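PDB 4YOK: putative flagellar protein FliS from Parabacteroides merdae ATCC 43184, which is of unknown function but pairs a prealbumin-like N-terminal domain with a second beta-rich domain assigned to the E-set clan. Local coordinates for residues P100-S105 and F120-I125. Sequence-based numbering, arbitrary orientation.
Sequences PYFMIS and FMINRI
M103 and N123 face each other as a hydrogen-bonded pair in the open-end half of an antiparallel beta hairpin, built from strands 102-111 and 115-124 of the C-terminal DUF3823 domain. Their backbones exchange two bonds, N123 N to M103 O at 2.8 Å and M103 N to N123 O at 3.0 Å; S105 and M121 repeat the exchange two residues along, and a single bond, I125 N to Y101 O, carries the pairing past the strand ends.

The side chain of N123 reaches diagonally along this partly exposed face. Its CB lies 3.7 Å from M103 O and its CG 3.9 Å from the same M103 O; with CG beside the backbone N (chi1 -48°), the amide swings toward the neighbouring strand, and ND2 gives S105 OG a bond of 3.1 Å that lies in the amide plane. The same ND2 makes a weak, strongly bent bond to M103 O. Asparagine suits the place because its short side chain carries an N-H donor to a small hydroxyl partner. Were N123 replaced by an alanine, S105 OG would probably lose this donor and turn more freely, and M103 O would lose its weak second one.

The face of F102, I104 and I122 is largely apolar and buried, covered partly by I131 and V134 of strand 131-139 and V187 of strand 182-189. The broad F102 ring can touch two neighbours at once: CD1 meets I122 CG2 at 3.7 Å, while CE1 rests by CB and CG of exposed R124, whose chain runs alongside the ring. Beta-branched I104 supplies the CG2 methyl that meets F120 CD2. Beyond the strands, I125 lays CG1 across M103 CG at 3.7 Å, and its CB comes within 3.2 Å of P100 O, a buried carbonyl oxygen with no hydrogen-bond partner.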
loop_
_atom_site.group_PDB
_atom_site.type_symbol
_atom_site.label_atom_id
_atom_site.label_comp_id
_atom_site.label_asym_id
_atom_site.label_seq_id
_atom_site.Cartn_x
_atom_site.Cartn_y
_atom_site.Cartn_z
ATOM N N PRO A 100 1.910 2.745 -10.695
ATOM C CA PRO A 100 0.736 3.207 -9.926
ATOM C C PRO A 100 -0.112 4.182 -10.730
ATOM O O PRO A 100 0.427 4.876 -11.591
ATOM C CB PRO A 100 1.346 3.911 -8.702
ATOM C CG PRO A 100 2.809 3.510 -8.677
ATOM C CD PRO A 100 3.177 3.211 -10.097
ATOM N N TYR A 101 -1.427 4.265 -10.440
ATOM C CA TYR A 101 -2.308 5.246 -11.109
ATOM C C TYR A 101 -1.943 6.650 -10.624
ATOM O O TYR A 101 -1.832 7.577 -11.416
ATOM C CB TYR A 101 -3.779 4.940 -10.770
ATOM C CG TYR A 101 -4.255 3.640 -11.363
ATOM C CD1 TYR A 101 -4.336 3.472 -12.748
ATOM C CD2 TYR A 101 -4.557 2.551 -10.550
ATOM C CE1 TYR A 101 -4.717 2.254 -13.305
ATOM C CE2 TYR A 101 -5.004 1.343 -11.099
ATOM C CZ TYR A 101 -5.084 1.205 -12.476
ATOM O OH TYR A 101 -5.488 0.025 -13.044
ATOM N N PHE A 102 -1.726 6.769 -9.308
ATOM C CA PHE A 102 -1.400 8.007 -8.601
ATOM C C PHE A 102 -0.307 7.806 -7.560
ATOM O O PHE A 102 -0.123 6.711 -7.042
ATOM C CB PHE A 102 -2.651 8.563 -7.862
ATOM C CG PHE A 102 -3.791 8.895 -8.797
ATOM C CD1 PHE A 102 -3.785 10.079 -9.533
ATOM C CD2 PHE A 102 -4.845 8.000 -8.982
ATOM C CE1 PHE A 102 -4.810 10.359 -10.449
ATOM C CE2 PHE A 102 -5.881 8.291 -9.883
ATOM C CZ PHE A 102 -5.839 9.456 -10.629
HETATM N N MSE A 103 0.409 8.885 -7.265
HETATM C CA MSE A 103 1.396 8.936 -6.196
HETATM C C MSE A 103 1.019 10.117 -5.294
HETATM O O MSE A 103 0.602 11.165 -5.784
HETATM C CB MSE A 103 2.848 9.057 -6.721
HETATM C CG MSE A 103 3.360 7.796 -7.422
HETATM SE SE MSE A 103 3.644 6.250 -6.204
HETATM C CE MSE A 103 5.179 6.958 -5.240
ATOM N N ILE A 104 1.183 9.934 -3.987
ATOM C CA ILE A 104 0.952 10.954 -2.970
ATOM C C ILE A 104 2.329 11.433 -2.532
ATOM O O ILE A 104 3.209 10.604 -2.308
ATOM C CB ILE A 104 0.135 10.387 -1.769
ATOM C CG1 ILE A 104 -1.239 9.848 -2.207
ATOM C CG2 ILE A 104 -0.009 11.429 -0.641
ATOM C CD1 ILE A 104 -1.897 8.909 -1.158
ATOM N N SER A 105 2.518 12.751 -2.405
ATOM C CA SER A 105 3.797 13.300 -1.947
ATOM C C SER A 105 3.570 14.569 -1.128
ATOM O O SER A 105 2.445 15.063 -1.075
ATOM C CB SER A 105 4.704 13.606 -3.137
ATOM O OG SER A 105 4.169 14.654 -3.923
ATOM N N PHE A 120 -1.342 17.873 0.892
ATOM C CA PHE A 120 -0.467 16.963 0.143
ATOM C C PHE A 120 -0.681 17.148 -1.338
ATOM O O PHE A 120 -1.568 17.908 -1.753
ATOM C CB PHE A 120 -0.678 15.472 0.549
ATOM C CG PHE A 120 -2.110 14.988 0.478
ATOM C CD1 PHE A 120 -2.991 15.214 1.531
ATOM C CD2 PHE A 120 -2.548 14.223 -0.595
ATOM C CE1 PHE A 120 -4.307 14.758 1.473
ATOM C CE2 PHE A 120 -3.864 13.742 -0.640
ATOM C CZ PHE A 120 -4.745 14.054 0.372
HETATM N N MSE A 121 0.172 16.511 -2.130
HETATM C CA MSE A 121 0.099 16.540 -3.582
HETATM C C MSE A 121 -0.300 15.171 -4.121
HETATM O O MSE A 121 0.212 14.149 -3.663
HETATM C CB MSE A 121 1.468 16.937 -4.162
HETATM C CG MSE A 121 1.784 18.389 -3.953
HETATM SE SE MSE A 121 1.422 19.327 -5.610
HETATM C CE MSE A 121 2.815 18.430 -6.740
ATOM N N ILE A 122 -1.203 15.162 -5.091
ATOM C CA ILE A 122 -1.624 13.948 -5.789
ATOM C C ILE A 122 -1.115 14.094 -7.199
ATOM O O ILE A 122 -1.538 15.009 -7.920
ATOM C CB ILE A 122 -3.149 13.672 -5.745
ATOM C CG1 ILE A 122 -3.637 13.455 -4.297
ATOM C CG2 ILE A 122 -3.490 12.450 -6.658
ATOM C CD1 ILE A 122 -5.184 13.548 -4.150
ATOM N N ASN A 123 -0.172 13.244 -7.562
ATOM C CA ASN A 123 0.450 13.236 -8.883
ATOM C C ASN A 123 -0.148 12.120 -9.719
ATOM O O ASN A 123 -0.075 10.952 -9.319
ATOM C CB ASN A 123 1.972 13.036 -8.726
ATOM C CG ASN A 123 2.577 13.956 -7.683
ATOM O OD1 ASN A 123 2.621 15.164 -7.877
ATOM N ND2 ASN A 123 2.906 13.426 -6.498
ATOM N N ARG A 124 -0.706 12.469 -10.890
ATOM C CA ARG A 124 -1.266 11.476 -11.803
ATOM C C ARG A 124 -0.128 10.849 -12.620
ATOM O O ARG A 124 0.604 11.566 -13.315
ATOM C CB ARG A 124 -2.334 12.099 -12.720
ATOM C CG ARG A 124 -3.019 11.049 -13.614
ATOM C CD ARG A 124 -4.132 11.602 -14.503
ATOM N NE ARG A 124 -3.656 12.726 -15.307
ATOM C CZ ARG A 124 -4.159 13.956 -15.234
ATOM N NH1 ARG A 124 -5.163 14.224 -14.402
ATOM N NH2 ARG A 124 -3.670 14.925 -15.996
ATOM N N ILE A 125 0.045 9.533 -12.500
ATOM C CA ILE A 125 1.087 8.787 -13.231
ATOM C C ILE A 125 0.511 8.233 -14.539
ATOM O O ILE A 125 1.189 8.293 -15.571
ATOM C CB ILE A 125 1.709 7.656 -12.340
ATOM C CG1 ILE A 125 2.258 8.192 -10.974
ATOM C CG2 ILE A 125 2.761 6.834 -13.080
ATOM C CD1 ILE A 125 3.347 9.318 -11.030
#